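Local coordinates for protein hydratase ChsH2 (Mycobacterium tuberculosis SUMu008, PDB 4W78) that probably works with its partner ChsH1 as a MaoC-like enoyl-CoA hydratase, adding water to a CoA thioester in the breakdown of cholesterol, at residues Thr105-Gly110 with His117-Val122; Thr18-Thr23 with Ile48-Leu53; Leu11-Asp16 with Val90-Glu95. All coordinates share one frame; numbering follows the deposited sequence.

Interaction 1. Residues Thr105-Gly110 with His117-Val122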
loop_
_atom_site.group_PDB
_atom_site.type_symbol
_atom_site.label_atom_id
_atom_site.label_comp_id
_atom_site.label_asym_id
_atom_site.label_seq_id
_atom_site.Cartn_x
_atom_site.Cartn_y
_atom_site.Cartn_z
ATOM N N THR F 105 -15.508 28.285 10.313
ATOM C CA THR F 105 -14.152 27.941 10.716
ATOM C C THR F 105 -14.192 27.038 11.942
ATOM O O THR F 105 -14.900 27.317 12.912
ATOM C CB THR F 105 -13.312 29.194 11.013
ATOM O OG1 THR F 105 -13.316 30.041 9.858
ATOM C CG2 THR F 105 -11.874 28.799 11.329
ATOM N N VAL F 106 -13.446 25.943 11.878
ATOM C CA VAL F 106 -13.391 24.987 12.968
ATOM C C VAL F 106 -11.954 24.824 13.434
ATOM O O VAL F 106 -11.048 24.617 12.613
ATOM C CB VAL F 106 -13.906 23.598 12.527
ATOM C CG1 VAL F 106 -13.760 22.593 13.656
ATOM C CG2 VAL F 106 -15.348 23.686 12.065
ATOM N N LYS F 107 -11.740 24.917 14.743
ATOM C CA LYS F 107 -10.436 24.609 15.335
ATOM C C LYS F 107 -10.429 23.172 15.815
ATOM O O LYS F 107 -11.339 22.740 16.515
ATOM C CB LYS F 107 -10.120 25.551 16.507
ATOM C CG LYS F 107 -8.800 25.190 17.191
ATOM C CD LYS F 107 -8.496 26.098 18.357
ATOM C CE LYS F 107 -7.140 25.744 18.953
ATOM N NZ LYS F 107 -6.790 26.637 20.084
ATOM N N VAL F 108 -9.392 22.431 15.427
ATOM C CA VAL F 108 -9.272 21.028 15.784
ATOM C C VAL F 108 -7.966 20.828 16.537
ATOM O O VAL F 108 -6.937 21.390 16.154
ATOM C CB VAL F 108 -9.273 20.152 14.505
ATOM C CG1 VAL F 108 -9.081 18.678 14.843
ATOM C CG2 VAL F 108 -10.570 20.343 13.734
ATOM N N VAL F 109 -8.008 20.054 17.618
ATOM C CA VAL F 109 -6.774 19.666 18.301
ATOM C C VAL F 109 -6.769 18.163 18.507
ATOM O O VAL F 109 -7.749 17.584 18.972
ATOM C CB VAL F 109 -6.556 20.395 19.648
ATOM C CG1 VAL F 109 -5.236 19.958 20.271
ATOM C CG2 VAL F 109 -6.578 21.904 19.464
ATOM N N GLY F 110 -5.665 17.533 18.113
ATOM C CA GLY F 110 -5.464 16.121 18.394
ATOM C C GLY F 110 -4.407 15.998 19.473
ATOM O O GLY F 110 -3.295 16.471 19.304
ATOM N N HIS F 117 -0.569 16.874 19.600
ATOM C CA HIS F 117 0.086 16.344 18.419
ATOM C C HIS F 117 -0.190 17.212 17.200
ATOM O O HIS F 117 0.694 17.474 16.401
ATOM C CB HIS F 117 -0.397 14.921 18.143
ATOM C CG HIS F 117 -0.112 14.460 16.750
ATOM N ND1 HIS F 117 1.167 14.338 16.254
ATOM C CD2 HIS F 117 -0.944 14.123 15.736
ATOM C CE1 HIS F 117 1.112 13.930 14.995
ATOM N NE2 HIS F 117 -0.160 13.789 14.662
ATOM N N VAL F 118 -1.433 17.650 17.051
ATOM C CA VAL F 118 -1.785 18.482 15.913
ATOM C C VAL F 118 -2.785 19.561 16.319
ATOM O O VAL F 118 -3.684 19.325 17.119
ATOM C CB VAL F 118 -2.296 17.637 14.712
ATOM C CG1 VAL F 118 -3.545 16.857 15.070
ATOM C CG2 VAL F 118 -2.520 18.518 13.471
ATOM N N THR F 119 -2.581 20.759 15.789
ATOM C CA THR F 119 -3.503 21.868 15.984
ATOM C C THR F 119 -3.847 22.392 14.604
ATOM O O THR F 119 -2.949 22.714 13.805
ATOM C CB THR F 119 -2.856 22.964 16.838
ATOM O OG1 THR F 119 -2.473 22.403 18.099
ATOM C CG2 THR F 119 -3.822 24.114 17.083
ATOM N N ALA F 120 -5.140 22.455 14.294
ATOM C CA ALA F 120 -5.534 22.757 12.928
ATOM C C ALA F 120 -6.687 23.732 12.869
ATOM O O ALA F 120 -7.477 23.844 13.801
ATOM C CB ALA F 120 -5.900 21.487 12.187
ATOM N N THR F 121 -6.748 24.443 11.758
ATOM C CA THR F 121 -7.845 25.361 11.476
ATOM C C THR F 121 -8.420 24.942 10.132
ATOM O O THR F 121 -7.690 24.801 9.145
ATOM C CB THR F 121 -7.359 26.824 11.421
ATOM O OG1 THR F 121 -6.787 27.193 12.683
ATOM C CG2 THR F 121 -8.515 27.743 11.134
ATOM N N VAL F 122 -9.730 24.703 10.097
ATOM C CA VAL F 122 -10.383 24.213 8.894
ATOM C C VAL F 122 -11.484 25.188 8.493
ATOM O O VAL F 122 -12.296 25.588 9.329
ATOM C CB VAL F 122 -11.021 22.839 9.139
ATOM C CG1 VAL F 122 -11.676 22.294 7.868
ATOM C CG2 VAL F 122 -9.975 21.859 9.680
#
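Val106 to Gly110 pair with Val118 to Val122 as the two arms of an antiparallel beta hairpin, the strand segments running at 169° to each other with their axes 4.7 Å apart. Val106 with Val122, Val108 with Ala120 and Gly110 with Val118 are the hydrogen-bonded pairs; Lys107 with Thr121 and Val109 with Thr119 lie between them. At Gly110 the pairing is interrupted by a classic beta bulge, where Gly110 O accepts from both His117 N (2.8 Å) and Val118 N (3.2 Å), the second bond falling on a lone pair in the carbonyl plane.

Val106, Val108, Val118, Ala120 and Val122 share one face. Val108 CB stands 4.3 Å from Ala120 CB, and Val108 CG2 meets Val122 CG2 at 4.4 Å. Val118 turns CG1 between its backbone N and carbonyl carbon (chi1 61°), which lays that methyl over Gly110, 3.9 Å from Gly110 CA. On the face of Lys107 and Thr121, the methyls Thr105 CG2 and Thr121 CG2 touch at 3.5 Å, and the extended Lys107 chain passes Thr119 so that Lys107 CE comes 4.1 Å from Thr119 CG2. The buried His117 ring has both nitrogens engaged, ND1 with Val82 O and NE2 with Asp55 OD1, which fixes its rotation.

Helix 52-67 covers the face of Val108, Ala120 and Val122, with Tyr62 and Val63 on Val108 and Val59 on Ala120 and Val122. In the sheet, strand 89-100 flanks the 105-110 arm and strand 72-80 flanks the 117-122 arm.

Interaction 2. Residues Thr18-Thr23 with Ile48-Leu53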
loop_
_atom_site.group_PDB
_atom_site.type_symbol
_atom_site.label_atom_id
_atom_site.label_comp_id
_atom_site.label_asym_id
_atom_site.label_seq_id
_atom_site.Cartn_x
_atom_site.Cartn_y
_atom_site.Cartn_z
ATOM N N THR F 18 -0.181 -0.971 12.163
ATOM C CA THR F 18 -0.954 -1.118 10.927
ATOM C C THR F 18 -1.572 0.208 10.464
ATOM O O THR F 18 -1.532 0.531 9.278
ATOM C CB THR F 18 -2.030 -2.203 11.069
ATOM O OG1 THR F 18 -1.378 -3.457 11.316
ATOM C CG2 THR F 18 -2.851 -2.309 9.810
ATOM N N PHE F 19 -2.110 0.975 11.405
ATOM C CA PHE F 19 -2.660 2.281 11.080
ATOM C C PHE F 19 -1.584 3.206 10.513
ATOM O O PHE F 19 -1.772 3.807 9.463
ATOM C CB PHE F 19 -3.318 2.885 12.320
ATOM C CG PHE F 19 -3.864 4.254 12.110
ATOM C CD1 PHE F 19 -5.077 4.427 11.466
ATOM C CD2 PHE F 19 -3.164 5.378 12.544
ATOM C CE1 PHE F 19 -5.596 5.689 11.252
ATOM C CE2 PHE F 19 -3.684 6.648 12.345
ATOM C CZ PHE F 19 -4.896 6.804 11.698
ATOM N N ILE F 20 -0.451 3.292 11.200
ATOM C CA ILE F 20 0.601 4.219 10.800
ATOM C C ILE F 20 1.164 3.843 9.435
ATOM O O ILE F 20 1.333 4.702 8.563
ATOM C CB ILE F 20 1.709 4.245 11.858
ATOM C CG1 ILE F 20 1.130 4.736 13.185
ATOM C CG2 ILE F 20 2.887 5.117 11.378
ATOM C CD1 ILE F 20 2.168 4.957 14.292
ATOM N N VAL F 21 1.419 2.556 9.234
ATOM C CA VAL F 21 2.004 2.095 7.963
ATOM C C VAL F 21 1.015 2.217 6.811
ATOM O O VAL F 21 1.342 2.757 5.743
ATOM C CB VAL F 21 2.514 0.655 8.087
ATOM C CG1 VAL F 21 2.961 0.119 6.743
ATOM C CG2 VAL F 21 3.654 0.584 9.106
ATOM N N SER F 22 -0.209 1.736 7.025
ATOM C CA SER F 22 -1.198 1.749 5.951
ATOM C C SER F 22 -1.573 3.166 5.526
ATOM O O SER F 22 -1.745 3.410 4.336
ATOM C CB SER F 22 -2.436 0.919 6.316
ATOM O OG SER F 22 -3.133 1.483 7.409
ATOM N N THR F 23 -1.704 4.087 6.480
ATOM C CA THR F 23 -1.993 5.472 6.115
ATOM C C THR F 23 -0.820 6.111 5.376
ATOM O O THR F 23 -1.010 6.756 4.345
ATOM C CB THR F 23 -2.396 6.335 7.312
ATOM O OG1 THR F 23 -1.404 6.273 8.338
ATOM C CG2 THR F 23 -3.747 5.866 7.883
ATOM N N ILE F 48 8.276 4.452 14.807
ATOM C CA ILE F 48 7.594 4.976 13.638
ATOM C C ILE F 48 6.505 5.955 14.081
ATOM O O ILE F 48 5.978 5.864 15.191
ATOM C CB ILE F 48 6.977 3.863 12.780
ATOM C CG1 ILE F 48 5.924 3.078 13.559
ATOM C CG2 ILE F 48 8.094 2.931 12.265
ATOM C CD1 ILE F 48 5.126 2.118 12.676
ATOM N N PHE F 49 6.203 6.909 13.207
ATOM C CA PHE F 49 5.242 7.952 13.547
ATOM C C PHE F 49 4.423 8.329 12.327
ATOM O O PHE F 49 4.851 8.154 11.180
ATOM C CB PHE F 49 5.923 9.188 14.159
ATOM C CG PHE F 49 7.019 9.778 13.314
ATOM C CD1 PHE F 49 6.735 10.732 12.337
ATOM C CD2 PHE F 49 8.339 9.407 13.521
ATOM C CE1 PHE F 49 7.751 11.291 11.572
ATOM C CE2 PHE F 49 9.358 9.959 12.753
ATOM C CZ PHE F 49 9.064 10.903 11.785
ATOM N N VAL F 50 3.237 8.851 12.617
ATOM C CA VAL F 50 2.264 9.222 11.586
ATOM C C VAL F 50 2.781 10.380 10.737
ATOM O O VAL F 50 3.381 11.329 11.261
ATOM C CB VAL F 50 0.936 9.612 12.274
ATOM C CG1 VAL F 50 -0.088 10.174 11.268
ATOM C CG2 VAL F 50 0.339 8.425 13.008
ATOM N N ASN F 51 2.533 10.322 9.423
ATOM C CA ASN F 51 3.029 11.365 8.510
ATOM C C ASN F 51 2.059 12.540 8.385
ATOM O O ASN F 51 0.909 12.467 8.839
ATOM C CB ASN F 51 3.386 10.788 7.124
ATOM C CG ASN F 51 2.156 10.477 6.263
ATOM O OD1 ASN F 51 1.066 10.273 6.774
ATOM N ND2 ASN F 51 2.338 10.469 4.949
ATOM N N ILE F 52 2.505 13.630 7.781
ATOM C CA ILE F 52 1.696 14.845 7.798
ATOM C C ILE F 52 0.520 14.757 6.817
ATOM O O ILE F 52 -0.506 15.402 7.029
ATOM C CB ILE F 52 2.568 16.113 7.599
ATOM C CG1 ILE F 52 1.794 17.374 8.039
ATOM C CG2 ILE F 52 3.087 16.200 6.170
ATOM C CD1 ILE F 52 2.714 18.573 8.189
ATOM N N LEU F 53 0.652 13.965 5.760
ATOM C CA LEU F 53 -0.465 13.799 4.810
ATOM C C LEU F 53 -1.605 13.063 5.502
ATOM O O LEU F 53 -2.773 13.294 5.201
ATOM C CB LEU F 53 -0.050 13.055 3.527
ATOM C CG LEU F 53 0.879 13.801 2.543
ATOM C CD1 LEU F 53 2.310 13.864 3.063
ATOM C CD2 LEU F 53 0.886 13.165 1.159
HETATM O O HOH W 1 1.105 7.632 8.782
#
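Ile20 packs against the Ile48-Val50 backbone where helix 17-26 meets the loop leading into helix 52-67, in what is probably a MaoC-like hot-dog fold. No direct hydrogen bond joins the two segments; apolar packing and one water do the work.

The packing centres on Ile20, whose two branches meet different residues of the 48-50 segment. With Ile20 CG1 beside the backbone N (chi1 -62°), CG2 stands anti to that nitrogen, rests 3.6 Å from Phe49 O and also meets Ile48 CD1. The other branch crosses Val50 at about a right angle, Ile20 CG1 lying 3.8 Å from Val50 CG2. Ile48 extends its CD1 to the helix surface, where it also touches Val21 CG2 at 4.2 Å. Val50 CG2 additionally approaches the Phe19 ring obliquely, 4.4 Å from Phe19 CE2.

Within the helix, the hydroxyls of Ser22 and Thr23 bond back to the carbonyls one turn earlier. Phe19 O therefore accepts from both Thr23 N and Thr23 OG1, which arrive from opposite faces of the carbonyl plane, and Thr23 CG2 sits over one face of the Phe19 ring.

Asn51 is the N-cap of helix 52-67, and its ND2 donates to Asp29 OD2. Asp29 and His34 hold the cadmium ion, and Phe49 O accepts from His34 ND1, so the loop supplies second-shell contacts to both ligands. Val21 also packs on Val21 of the second ChsH2 subunit. Between the segments, a water donates to Thr23 OG1 at 2.9 Å and accepts from Asn51 N at 3.1 Å.

Interaction 3. Residues Leu11-Asp16 with Val90-Glu95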
loop_
_atom_site.group_PDB
_atom_site.type_symbol
_atom_site.label_atom_id
_atom_site.label_comp_id
_atom_site.label_asym_id
_atom_site.label_seq_id
_atom_site.Cartn_x
_atom_site.Cartn_y
_atom_site.Cartn_z
ATOM N N LEU F 11 -13.204 12.136 18.811
ATOM C CA LEU F 11 -12.761 10.962 18.056
ATOM C C LEU F 11 -11.437 10.457 18.623
ATOM O O LEU F 11 -10.454 11.192 18.649
ATOM C CB LEU F 11 -12.595 11.286 16.573
ATOM C CG LEU F 11 -11.965 10.171 15.729
ATOM C CD1 LEU F 11 -12.854 8.935 15.691
ATOM C CD2 LEU F 11 -11.645 10.675 14.325
ATOM N N LYS F 12 -11.418 9.210 19.086
ATOM C CA LYS F 12 -10.185 8.602 19.584
ATOM C C LYS F 12 -9.661 7.571 18.599
ATOM O O LYS F 12 -10.379 6.646 18.213
ATOM C CB LYS F 12 -10.412 7.934 20.947
ATOM C CG LYS F 12 -10.664 8.894 22.088
ATOM C CD LYS F 12 -10.913 8.145 23.390
ATOM C CE LYS F 12 -9.788 7.167 23.687
ATOM N NZ LYS F 12 -9.980 6.522 25.016
ATOM N N LEU F 13 -8.402 7.730 18.213
ATOM C CA LEU F 13 -7.765 6.827 17.263
ATOM C C LEU F 13 -6.509 6.206 17.852
ATOM O O LEU F 13 -5.616 6.911 18.321
ATOM C CB LEU F 13 -7.430 7.566 15.970
ATOM C CG LEU F 13 -8.661 8.013 15.165
ATOM C CD1 LEU F 13 -8.240 8.778 13.917
ATOM C CD2 LEU F 13 -9.526 6.827 14.803
ATOM N N TYR F 14 -6.454 4.880 17.821
ATOM C CA TYR F 14 -5.299 4.135 18.306
ATOM C C TYR F 14 -4.313 3.988 17.169
ATOM O O TYR F 14 -4.619 3.373 16.144
ATOM C CB TYR F 14 -5.749 2.757 18.782
ATOM C CG TYR F 14 -4.663 1.895 19.388
ATOM C CD1 TYR F 14 -3.850 2.372 20.407
ATOM C CD2 TYR F 14 -4.487 0.576 18.972
ATOM C CE1 TYR F 14 -2.873 1.563 20.982
ATOM C CE2 TYR F 14 -3.513 -0.237 19.540
ATOM C CZ TYR F 14 -2.712 0.263 20.542
ATOM O OH TYR F 14 -1.754 -0.544 21.111
ATOM N N GLY F 15 -3.132 4.566 17.348
ATOM C CA GLY F 15 -2.096 4.504 16.334
ATOM C C GLY F 15 -1.279 3.232 16.396
ATOM O O GLY F 15 -0.093 3.265 16.721
ATOM N N ASP F 16 -1.903 2.098 16.097
ATOM C CA ASP F 16 -1.123 0.873 16.033
ATOM C C ASP F 16 -0.280 0.877 14.755
ATOM O O ASP F 16 -0.506 1.694 13.854
ATOM C CB ASP F 16 -1.978 -0.391 16.241
ATOM C CG ASP F 16 -2.956 -0.673 15.122
ATOM O OD1 ASP F 16 -2.901 -0.045 14.051
ATOM O OD2 ASP F 16 -3.785 -1.591 15.328
ATOM N N VAL F 90 -4.490 9.181 19.896
ATOM C CA VAL F 90 -4.763 10.601 19.721
ATOM C C VAL F 90 -6.261 10.832 19.837
ATOM O O VAL F 90 -7.062 10.135 19.210
ATOM C CB VAL F 90 -4.197 11.132 18.389
ATOM C CG1 VAL F 90 -4.799 12.491 18.048
ATOM C CG2 VAL F 90 -2.686 11.220 18.489
ATOM N N THR F 91 -6.624 11.781 20.691
ATOM C CA THR F 91 -8.008 12.182 20.866
ATOM C C THR F 91 -8.205 13.521 20.171
ATOM O O THR F 91 -7.543 14.505 20.500
ATOM C CB THR F 91 -8.347 12.311 22.354
ATOM O OG1 THR F 91 -8.214 11.030 22.980
ATOM C CG2 THR F 91 -9.767 12.809 22.540
ATOM N N PHE F 92 -9.106 13.540 19.194
ATOM C CA PHE F 92 -9.444 14.765 18.484
ATOM C C PHE F 92 -10.624 15.453 19.146
ATOM O O PHE F 92 -11.634 14.821 19.461
ATOM C CB PHE F 92 -9.765 14.480 17.014
ATOM C CG PHE F 92 -8.573 14.070 16.199
ATOM C CD1 PHE F 92 -7.792 15.027 15.571
ATOM C CD2 PHE F 92 -8.224 12.737 16.069
ATOM C CE1 PHE F 92 -6.680 14.667 14.814
ATOM C CE2 PHE F 92 -7.114 12.362 15.315
ATOM C CZ PHE F 92 -6.339 13.329 14.692
ATOM N N SER F 93 -10.471 16.752 19.359
ATOM C CA SER F 93 -11.552 17.614 19.805
ATOM C C SER F 93 -11.669 18.783 18.832
ATOM O O SER F 93 -10.717 19.114 18.119
ATOM C CB SER F 93 -11.292 18.105 21.231
ATOM O OG SER F 93 -10.063 18.805 21.306
ATOM N N GLY F 94 -12.834 19.404 18.771
ATOM C CA GLY F 94 -13.038 20.474 17.822
ATOM C C GLY F 94 -14.110 21.432 18.284
ATOM O O GLY F 94 -15.025 21.044 19.011
ATOM N N GLU F 95 -14.005 22.676 17.842
ATOM C CA GLU F 95 -14.967 23.712 18.212
ATOM C C GLU F 95 -15.138 24.658 17.033
ATOM O O GLU F 95 -14.155 25.031 16.382
ATOM C CB GLU F 95 -14.430 24.465 19.434
ATOM C CG GLU F 95 -15.150 25.739 19.802
ATOM C CD GLU F 95 -14.460 26.461 20.945
ATOM O OE1 GLU F 95 -13.414 25.969 21.424
ATOM O OE2 GLU F 95 -14.955 27.522 21.358
#
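Leu11 to Leu13 run antiparallel to Val90 to Phe92, joining strand 7-14, one of the two outermost strands of this chain's five-stranded antiparallel sheet in the probable hot-dog fold, to strand 89-100. Four backbone bonds join the two segments, two between Leu11 and Phe92 and two between Leu13 and Val90.

Phe92 carries the side-chain contact. Its CB lies 3.7 Å from Leu11 O and 4.3 Å from Leu11 CB. CG stands beside the backbone N (chi1 -70°), which swings the ring back along the strand toward Val90 and Leu13. CD2 presents the ring edge to Leu11 O, near the ring plane, at 3.7 Å. One position further out, CE2 meets Leu13 CD1 at 4.0 Å, the leucine approaching obliquely. Val90 CG1 sits over the rim of one face of the same ring, 3.6 Å above its plane, so neighbours on both strands grip it.

Helix 52-67 packs over this apolar side: Tyr62 and Arg61 lie against Leu11, and Leu58 and Arg61 against Leu13. On the other side of the sheet Lys12 and Thr91 run side by side, pointing the same way, with Lys12 CG 3.4 Å from Thr91 OG1.

In the fold
From the N terminus, strand 7-14 comes first, but interaction 3 closes only when strand 89-100 arrives, a loop of 73 intervening residues. Within that loop the chain forms helix 17-26, and interaction 2 shuts a smaller loop of 24 residues at the start of helix 52-67; Ile20 CD1 packs on Gly15 O where the two contacts meet. Interaction 1 follows in series, closing the short turn between strands 103-111 and 116-125. Strands 89-100 and 103-111 are sheet neighbours, so interactions 3 and 1 join through Val109 O and Ser93 N, 2.9 Å apart. Interactions 1 and 3 thus join strands of the sheet, while interaction 2, which does not touch interaction 1, fixes helix 17-26 to the loop before helix 52-67.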